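Local coordinates for protein anthranilate-CoA ligase (Stigmatella aurantiaca, PDB 4WV3) that is a ligase of the ANL clan of AMP-binding enzymes, with a large AMP-binding region and a smaller C-terminal domain, at residues I327-G332 against P336-K341; G269-L274 against A299-A304; N50-L55 against N149-P154; T27-F30 against E35-F38. All coordinates share one frame; numbering follows the deposited sequence.

Interaction 1. Residues I327-G332 against P336-K341; sequences ISNRPG and PGSSGK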
# COMPACT_ATOMS: atom_id res chain seq x y z
N ILE A 327 8.56 -2.58 10.12
CA ILE A 327 8.58 -3.79 10.94
C ILE A 327 8.14 -4.96 10.08
O ILE A 327 7.03 -4.95 9.55
CB ILE A 327 7.61 -3.70 12.14
CG1 ILE A 327 7.73 -2.36 12.85
CG2 ILE A 327 7.85 -4.86 13.10
CD1 ILE A 327 6.67 -2.16 13.92
N SER A 328 8.99 -5.97 9.95
CA SER A 328 8.69 -7.08 9.05
C SER A 328 9.15 -8.44 9.56
O SER A 328 10.00 -8.53 10.44
CB SER A 328 9.31 -6.83 7.67
OG SER A 328 9.05 -7.91 6.79
N ASN A 329 8.57 -9.49 8.98
CA ASN A 329 9.06 -10.84 9.17
C ASN A 329 10.18 -11.10 8.18
O ASN A 329 10.45 -10.27 7.31
CB ASN A 329 7.94 -11.86 8.98
CG ASN A 329 6.89 -11.79 10.07
OD1 ASN A 329 7.01 -12.45 11.10
ND2 ASN A 329 5.86 -10.99 9.85
N ARG A 330 10.84 -12.25 8.30
CA ARG A 330 11.97 -12.58 7.44
C ARG A 330 11.86 -14.03 6.98
O ARG A 330 11.27 -14.85 7.67
CB ARG A 330 13.28 -12.36 8.20
CG ARG A 330 13.60 -10.90 8.45
CD ARG A 330 14.43 -10.72 9.70
NE ARG A 330 14.65 -9.31 10.01
CZ ARG A 330 13.76 -8.52 10.61
NH1 ARG A 330 12.58 -9.01 10.97
NH2 ARG A 330 14.05 -7.25 10.85
N PRO A 331 12.44 -14.34 5.81
CA PRO A 331 12.45 -15.71 5.28
C PRO A 331 12.92 -16.73 6.31
O PRO A 331 12.41 -17.86 6.33
CB PRO A 331 13.44 -15.62 4.12
CG PRO A 331 13.30 -14.22 3.64
CD PRO A 331 13.06 -13.39 4.87
N GLY A 332 13.85 -16.35 7.17
CA GLY A 332 14.36 -17.24 8.19
C GLY A 332 13.63 -17.12 9.52
O GLY A 332 13.76 -18.00 10.38
N PRO A 336 3.61 -16.26 12.50
CA PRO A 336 2.31 -16.07 11.86
C PRO A 336 1.35 -15.22 12.70
O PRO A 336 1.08 -15.55 13.86
CB PRO A 336 1.77 -17.50 11.74
CG PRO A 336 2.99 -18.35 11.67
CD PRO A 336 3.98 -17.69 12.59
N GLY A 337 0.86 -14.13 12.11
CA GLY A 337 -0.07 -13.25 12.79
C GLY A 337 0.58 -11.98 13.31
O GLY A 337 -0.11 -11.02 13.64
N SER A 338 1.91 -11.98 13.37
CA SER A 338 2.64 -10.83 13.89
C SER A 338 3.28 -10.01 12.77
O SER A 338 3.36 -10.46 11.63
CB SER A 338 3.72 -11.29 14.87
OG SER A 338 4.76 -11.98 14.19
N SER A 339 3.74 -8.81 13.12
CA SER A 339 4.42 -7.94 12.17
C SER A 339 5.92 -8.21 12.16
O SER A 339 6.67 -7.53 11.47
CB SER A 339 4.15 -6.47 12.51
OG SER A 339 2.77 -6.17 12.43
N GLY A 340 6.34 -9.21 12.93
CA GLY A 340 7.73 -9.63 12.94
C GLY A 340 8.64 -8.84 13.87
O GLY A 340 8.26 -8.50 14.98
N LYS A 341 9.84 -8.56 13.39
CA LYS A 341 10.87 -7.90 14.18
C LYS A 341 11.21 -6.54 13.57
O LYS A 341 10.94 -6.30 12.40
CB LYS A 341 12.12 -8.78 14.24
CG LYS A 341 11.93 -10.12 14.93
CD LYS A 341 11.87 -9.95 16.44
CE LYS A 341 11.67 -11.29 17.14
NZ LYS A 341 12.75 -12.26 16.80
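A first torsion of -68° sets CG of Asn329 opposite its carbonyl carbon and swings the amide across to the chain of 336-341. ND2 donates to Ser338 O over 3.1 Å in a nearly straight bond (166°); the acceptor lies in the plane of the amide, whereas the donor stands above the plane of the Ser338 carbonyl. ND2 also reaches Asp315 O and OD1 accepts Arg335 N, so three bonds fix the rotation of this buried group. Next to it the backbones form one antiparallel hydrogen-bonded pair: Ser328 N gives to Lys341 O at 3.1 Å, and Lys341 N returns to Ser328 O at 3.0 Å. This pair joins the outermost strand 341-342 to strand 325-328 in the mixed sheet of the AMP-binding region. Gly340 brings its bare CA to 3.6 Å from Ser328 O, a CA-H...O contact. Arg330, extended from CG to NE, runs roughly perpendicular to the Lys341 side chain, with NH1 3.3 Å from Lys341 CB. The edge of its guanidinium meets Lys341 O, to which NH1 makes a weak bond, while Lys341 bends at chi2 and chi4 and carries NZ away to a salt bridge with Asp333. Ile327 CG2 lies 3.3 Å from Ser339 O and 3.5 Å from Lys341 O. Ser339 OG bonds Tyr399 OH, and the Ser339 side chain is about 4 Å from the bound 5'-O-[(S)-[(2-aminobenzoyl)oxy](hydroxy)phosphoryl]adenosine.

Interaction 2. Residues G269-L274 against A299-A304; sequences GYAAAL and AALWYA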
# COMPACT_ATOMS: atom_id res chain seq x y z
N GLY A 269 -6.94 -9.89 -0.07
CA GLY A 269 -6.66 -10.45 -1.37
C GLY A 269 -6.29 -11.92 -1.27
O GLY A 269 -6.69 -12.73 -2.11
N TYR A 270 -5.51 -12.25 -0.25
CA TYR A 270 -5.13 -13.64 -0.00
C TYR A 270 -6.35 -14.48 0.36
O TYR A 270 -6.45 -15.64 -0.03
CB TYR A 270 -4.08 -13.73 1.11
CG TYR A 270 -2.69 -13.30 0.70
CD1 TYR A 270 -1.92 -14.10 -0.15
CD2 TYR A 270 -2.14 -12.12 1.16
CE1 TYR A 270 -0.65 -13.72 -0.53
CE2 TYR A 270 -0.87 -11.73 0.79
CZ TYR A 270 -0.12 -12.53 -0.05
OH TYR A 270 1.14 -12.14 -0.43
N ALA A 271 -7.27 -13.88 1.11
CA ALA A 271 -8.49 -14.56 1.52
C ALA A 271 -9.42 -14.79 0.33
O ALA A 271 -10.05 -15.85 0.21
CB ALA A 271 -9.21 -13.78 2.60
N ALA A 272 -9.51 -13.80 -0.55
CA ALA A 272 -10.34 -13.90 -1.75
C ALA A 272 -9.82 -14.98 -2.69
O ALA A 272 -10.60 -15.68 -3.34
CB ALA A 272 -10.40 -12.56 -2.46
N ALA A 273 -8.50 -15.12 -2.77
CA ALA A 273 -7.88 -16.11 -3.63
C ALA A 273 -8.13 -17.52 -3.11
O ALA A 273 -8.46 -18.43 -3.88
CB ALA A 273 -6.39 -15.85 -3.76
N LEU A 274 -7.99 -17.70 -1.80
CA LEU A 274 -8.20 -19.00 -1.17
C LEU A 274 -9.68 -19.38 -1.13
O LEU A 274 -10.03 -20.54 -0.96
CB LEU A 274 -7.62 -19.02 0.24
CG LEU A 274 -6.09 -18.92 0.33
CD1 LEU A 274 -5.65 -18.77 1.78
CD2 LEU A 274 -5.43 -20.13 -0.31
N ALA A 299 -3.13 -15.28 11.32
CA ALA A 299 -2.34 -16.51 11.34
C ALA A 299 -3.03 -17.61 10.55
O ALA A 299 -2.36 -18.42 9.90
CB ALA A 299 -2.09 -16.95 12.77
N ALA A 300 -4.36 -17.63 10.59
CA ALA A 300 -5.14 -18.63 9.88
C ALA A 300 -4.94 -18.53 8.37
O ALA A 300 -4.95 -19.54 7.67
CB ALA A 300 -6.62 -18.49 10.23
N LEU A 301 -4.76 -17.30 7.88
CA LEU A 301 -4.51 -17.08 6.46
C LEU A 301 -3.09 -17.46 6.08
O LEU A 301 -2.85 -17.94 4.97
CB LEU A 301 -4.79 -15.63 6.08
CG LEU A 301 -6.22 -15.32 5.64
CD1 LEU A 301 -6.36 -13.86 5.22
CD2 LEU A 301 -6.64 -16.25 4.51
N TRP A 302 -2.15 -17.25 6.99
CA TRP A 302 -0.76 -17.59 6.73
C TRP A 302 -0.61 -19.10 6.57
O TRP A 302 0.11 -19.57 5.68
CB TRP A 302 0.15 -17.09 7.86
CG TRP A 302 1.62 -17.24 7.54
CD1 TRP A 302 2.44 -16.29 7.00
CD2 TRP A 302 2.42 -18.41 7.73
NE1 TRP A 302 3.71 -16.80 6.85
CE2 TRP A 302 3.73 -18.09 7.29
CE3 TRP A 302 2.18 -19.69 8.23
CZ2 TRP A 302 4.77 -19.01 7.34
CZ3 TRP A 302 3.22 -20.60 8.28
CH2 TRP A 302 4.50 -20.26 7.83
N TYR A 303 -1.29 -19.86 7.42
CA TYR A 303 -1.23 -21.31 7.35
C TYR A 303 -2.00 -21.85 6.15
O TYR A 303 -1.54 -22.78 5.48
CB TYR A 303 -1.76 -21.95 8.64
CG TYR A 303 -0.84 -21.78 9.83
CD1 TYR A 303 0.42 -22.35 9.83
CD2 TYR A 303 -1.24 -21.07 10.95
CE1 TYR A 303 1.27 -22.21 10.92
CE2 TYR A 303 -0.41 -20.92 12.04
CZ TYR A 303 0.85 -21.49 12.02
OH TYR A 303 1.68 -21.35 13.10
N ALA A 304 -3.15 -21.26 5.87
CA ALA A 304 -3.98 -21.69 4.75
C ALA A 304 -3.26 -21.52 3.42
O ALA A 304 -3.42 -22.32 2.50
CB ALA A 304 -5.31 -20.94 4.74
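The side chains of Leu274 and Leu301 run antiparallel and overlap alongside each other, each reaching from its own helix toward the backbone of the other. The Leu274 side chain, its CG opposite the carbonyl carbon (chi1 -67°), ends in a methyl that meets two partners at once: CD1 lies 3.8 Å from Leu301 CD2 and 3.7 Å from Ala304 CB. Leu301 in turn straddles Ala271 with its two branches. Its CD1 approaches Ala271 CB at 3.9 Å, and its CD2 comes equally near to Ala271 CA. The two small alanines thus accept the larger leucines, and the contact is wholly apolar. Its participants are spaced three residues apart on both helices, 271 and 274 against 301 and 304, nearly one helical turn. The segment axes pass 10.4 Å apart at 49°. Trp305, the residue after Ala304, extends the packing onto Leu274 and takes Tyr270 edge-to-face. Two polar ends reach the strands of the sheet, Tyr270 OH bonding Val291 O and Trp302 NE1 bonding Ile313 O. Helices 267-274 and 299-309 link the successive parallel strands 262-265, 289-292 and 313-318, and their side-by-side packing is that of consecutive beta-alpha-beta crossovers in an alpha/beta domain.

Interaction 3. Residues N50-L55 against N149-P154; sequences NALKGL and NDWIRP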
# COMPACT_ATOMS: atom_id res chain seq x y z
N ASN A 50 11.70 15.11 -21.66
CA ASN A 50 11.85 16.14 -22.69
C ASN A 50 10.51 16.74 -23.11
O ASN A 50 10.40 17.94 -23.33
CB ASN A 50 12.58 15.58 -23.91
CG ASN A 50 14.07 15.45 -23.69
OD1 ASN A 50 14.70 16.31 -23.08
ND2 ASN A 50 14.65 14.37 -24.20
N ALA A 51 9.49 15.89 -23.21
CA ALA A 51 8.17 16.33 -23.62
C ALA A 51 7.53 17.23 -22.56
O ALA A 51 6.78 18.15 -22.89
CB ALA A 51 7.27 15.13 -23.90
N LEU A 52 7.84 16.96 -21.30
CA LEU A 52 7.34 17.78 -20.20
C LEU A 52 7.97 19.17 -20.21
O LEU A 52 7.34 20.15 -19.83
CB LEU A 52 7.58 17.09 -18.86
CG LEU A 52 6.70 15.87 -18.56
CD1 LEU A 52 7.24 15.08 -17.38
CD2 LEU A 52 5.26 16.31 -18.30
N LYS A 53 9.22 19.24 -20.66
CA LYS A 53 9.91 20.52 -20.80
C LYS A 53 9.21 21.38 -21.84
O LYS A 53 9.14 22.60 -21.71
CB LYS A 53 11.38 20.32 -21.19
CG LYS A 53 12.18 19.52 -20.18
CD LYS A 53 13.63 19.36 -20.63
CE LYS A 53 14.43 20.62 -20.40
NZ LYS A 53 14.61 20.90 -18.95
N GLY A 54 8.70 20.73 -22.88
CA GLY A 54 7.96 21.42 -23.92
C GLY A 54 6.65 21.98 -23.39
O GLY A 54 6.13 22.97 -23.92
N LEU A 55 6.13 21.36 -22.34
CA LEU A 55 4.92 21.83 -21.69
C LEU A 55 5.25 22.83 -20.58
O LEU A 55 4.36 23.32 -19.89
CB LEU A 55 4.11 20.66 -21.13
CG LEU A 55 3.62 19.63 -22.16
CD1 LEU A 55 2.74 18.58 -21.50
CD2 LEU A 55 2.88 20.31 -23.30
N ASN A 149 1.55 8.65 -27.11
CA ASN A 149 2.51 8.24 -28.12
C ASN A 149 2.94 9.38 -29.06
O ASN A 149 4.12 9.52 -29.37
CB ASN A 149 1.99 7.06 -28.94
CG ASN A 149 2.05 5.75 -28.17
OD1 ASN A 149 2.85 5.60 -27.25
ND2 ASN A 149 1.21 4.80 -28.56
N ASP A 150 1.97 10.18 -29.49
CA ASP A 150 2.25 11.31 -30.36
C ASP A 150 3.02 12.40 -29.61
O ASP A 150 3.74 13.20 -30.21
CB ASP A 150 0.96 11.89 -30.93
CG ASP A 150 0.14 10.87 -31.70
OD1 ASP A 150 0.75 9.96 -32.31
OD2 ASP A 150 -1.10 10.96 -31.69
N TRP A 151 2.86 12.41 -28.30
CA TRP A 151 3.45 13.42 -27.44
C TRP A 151 4.94 13.17 -27.20
O TRP A 151 5.73 14.11 -27.09
CB TRP A 151 2.69 13.46 -26.11
CG TRP A 151 3.21 14.43 -25.10
CD1 TRP A 151 3.42 15.77 -25.27
CD2 TRP A 151 3.56 14.14 -23.74
NE1 TRP A 151 3.89 16.33 -24.11
CE2 TRP A 151 3.98 15.35 -23.15
CE3 TRP A 151 3.56 12.98 -22.97
CZ2 TRP A 151 4.40 15.43 -21.83
CZ3 TRP A 151 3.97 13.06 -21.65
CH2 TRP A 151 4.39 14.27 -21.09
N ILE A 152 5.33 11.90 -27.14
CA ILE A 152 6.71 11.53 -26.87
C ILE A 152 7.49 11.20 -28.14
O ILE A 152 8.71 11.04 -28.10
CB ILE A 152 6.80 10.33 -25.91
CG1 ILE A 152 6.24 9.07 -26.59
CG2 ILE A 152 6.06 10.62 -24.61
CD1 ILE A 152 6.39 7.81 -25.77
N ARG A 153 6.78 11.09 -29.26
CA ARG A 153 7.39 10.68 -30.52
C ARG A 153 8.53 11.58 -31.03
O ARG A 153 9.61 11.08 -31.33
CB ARG A 153 6.33 10.46 -31.61
CG ARG A 153 6.90 10.12 -32.97
CD ARG A 153 5.82 9.65 -33.93
NE ARG A 153 5.20 8.40 -33.48
CZ ARG A 153 3.96 8.31 -33.02
NH1 ARG A 153 3.20 9.40 -32.95
NH2 ARG A 153 3.48 7.14 -32.63
N PRO A 154 8.30 12.90 -31.14
CA PRO A 154 9.39 13.72 -31.69
C PRO A 154 10.52 13.96 -30.69
O PRO A 154 11.59 14.41 -31.09
CB PRO A 154 8.69 15.04 -32.02
CG PRO A 154 7.59 15.13 -31.03
CD PRO A 154 7.10 13.72 -30.83
O HOH W 1 5.52 18.73 -25.35
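Trp151 lays its indole against Ala51, Leu52 and Leu55, fastening the short helix 148-152 to the end of helix 38-54. The contact belongs to the helical layer beside the five-stranded parallel sheet of this alpha/beta region; helix 148-152 follows the outermost strand 146-147, and Trp151 also touches Val135 of the neighbouring strand. With chi1 at 178°, CG of Trp151 is opposite the backbone N and the ring reaches out from its own helix. One face receives Ala51 CB, a CH-pi contact 3.7 Å from the centroid of the five-membered ring and 24° off its normal. The six-membered end is met differently: Leu52 CD2 approaches the rim close to the ring plane, 3.6 Å from Trp151 CH2. Leu55 CD1 arrives obliquely, 3.6 Å from both Trp151 CZ2 and Trp151 NE1. Leu52 continues on to Ile80 and Leu83 of helix 71-83, which ties a third helix to the cluster. The indole N-H is served by a water that accepts weakly from Trp151 NE1 at 3.2 Å and donates to Ala51 O at 2.8 Å, bridging the ring to the helix backbone. The alpha carbons come nearest at Ile152, whose CA is 6.0 Å from Ala51 CA, yet its side chain turns back along helix 38-54 to Glu44, Gln47 and Val48. Arg153 then reaches back to Asp150 and forms a salt bridge: Arg153 NH1, with the acceptor in the guanidinium plane, meets the anti lone pair of Asp150 OD1 at 2.6 Å.

Interaction 4. Residues T27-F30 against E35-F38; sequences TALF and EMTF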
# COMPACT_ATOMS: atom_id res chain seq x y z
N THR A 27 14.50 -7.67 -20.04
CA THR A 27 13.13 -7.19 -19.91
C THR A 27 12.86 -6.71 -18.48
O THR A 27 12.99 -7.48 -17.53
CB THR A 27 12.10 -8.28 -20.28
OG1 THR A 27 12.47 -8.88 -21.53
CG2 THR A 27 10.71 -7.68 -20.38
N ALA A 28 12.50 -5.44 -18.35
CA ALA A 28 12.32 -4.83 -17.04
C ALA A 28 10.89 -4.96 -16.51
O ALA A 28 10.68 -5.34 -15.36
CB ALA A 28 12.73 -3.37 -17.07
N LEU A 29 9.91 -4.65 -17.35
CA LEU A 29 8.51 -4.74 -16.94
C LEU A 29 7.68 -5.65 -17.85
O LEU A 29 7.84 -5.65 -19.07
CB LEU A 29 7.88 -3.35 -16.83
CG LEU A 29 7.94 -2.39 -18.02
CD1 LEU A 29 6.77 -2.60 -18.98
CD2 LEU A 29 7.98 -0.94 -17.54
N PHE A 30 6.79 -6.42 -17.23
CA PHE A 30 5.89 -7.30 -17.97
C PHE A 30 4.43 -6.87 -17.80
O PHE A 30 3.91 -6.83 -16.69
CB PHE A 30 6.05 -8.75 -17.50
CG PHE A 30 7.35 -9.38 -17.90
CD1 PHE A 30 8.45 -9.31 -17.07
CD2 PHE A 30 7.46 -10.05 -19.10
CE1 PHE A 30 9.65 -9.89 -17.43
CE2 PHE A 30 8.66 -10.64 -19.47
CZ PHE A 30 9.75 -10.56 -18.63
N GLU A 35 5.88 -5.39 -23.28
CA GLU A 35 7.08 -5.77 -22.54
C GLU A 35 8.22 -4.83 -22.90
O GLU A 35 8.47 -4.57 -24.07
CB GLU A 35 7.48 -7.21 -22.85
CG GLU A 35 6.51 -8.26 -22.34
CD GLU A 35 6.97 -9.68 -22.64
OE1 GLU A 35 8.12 -9.85 -23.08
OE2 GLU A 35 6.17 -10.62 -22.43
N MET A 36 8.90 -4.31 -21.89
CA MET A 36 9.98 -3.36 -22.12
C MET A 36 11.28 -3.78 -21.45
O MET A 36 11.27 -4.39 -20.38
CB MET A 36 9.58 -1.96 -21.64
CG MET A 36 8.29 -1.43 -22.24
SD MET A 36 7.99 0.30 -21.83
CE MET A 36 9.32 1.09 -22.74
N THR A 37 12.39 -3.45 -22.09
CA THR A 37 13.71 -3.65 -21.49
C THR A 37 14.08 -2.40 -20.71
O THR A 37 13.42 -1.38 -20.82
CB THR A 37 14.78 -3.92 -22.56
OG1 THR A 37 14.97 -2.74 -23.36
CG2 THR A 37 14.36 -5.07 -23.46
N PHE A 38 15.15 -2.49 -19.92
CA PHE A 38 15.61 -1.35 -19.14
C PHE A 38 16.00 -0.17 -20.04
O PHE A 38 15.80 0.99 -19.68
CB PHE A 38 16.78 -1.74 -18.24
CG PHE A 38 16.37 -2.54 -17.03
CD1 PHE A 38 15.93 -1.90 -15.88
CD2 PHE A 38 16.44 -3.92 -17.04
CE1 PHE A 38 15.56 -2.63 -14.76
CE2 PHE A 38 16.07 -4.66 -15.93
CZ PHE A 38 15.63 -4.01 -14.79
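A classic beta bulge sets two residues, Ala28 and Leu29, opposite one, Met36, and shifts the register between the strands by one. Met36 O consequently receives two backbone N-H groups, one from Ala28 N at 2.6 Å, lying in the carbonyl plane, and a weak one from Leu29 N at 3.3 Å. The return bond, Met36 N to Leu29 O, is likewise 3.3 Å long. At the bulge Ala28 turns its methyl toward Phe38: CB sits 3.5 Å from the centroid of that ring, only 1° off the normal, a CH-pi contact squarely over the face. The two strands form a beta hairpin at the edge of the large mixed sheet, where 27-30 runs beside strand 237-239 and 35-37 is outermost. Thr37 ends the hairpin as the N-cap of helix 38-54, its side chain capping a backbone N of the first turn while its own N bonds Gln40 OE1. Leu29 CG sits between its backbone N and carbonyl carbon (chi1 54°), which brings CD1 to 3.8 Å from Met36 CG; the two side chains run alongside each other in the same direction, and both continue onto Val41 of that helix. Among the residues facing the other way, Glu35 crosses Phe30 obliquely, its carboxylate plane 67° from the ring. Glu35 OE2 reaches the ring edge in plane, 3.6 Å from Phe30 CD2, and Thr27 CG2 lies over one face of this ring, toward its rim.

How the interactions relate
Along the chain the contacts close one after another in the order interaction 4, 3, 2, 1, all within the AMP-binding region. Interactions 4 and 1 sit at the two ends of the same nine-stranded mixed sheet, their centres 31 Å apart. Interaction 3 is joined to interaction 4 by helix 38-54, which starts at the hairpin and ends against 149-154; their nearest atoms are about 8 Å apart. Interactions 1 and 2 touch directly, Pro336 packing on Ala299, Trp302 and Tyr303, and interaction 1 reaches the ligand pocket. Interaction 3 lies across the chain's centre from interactions 1 and 2, about 45 Å from each, centre to centre.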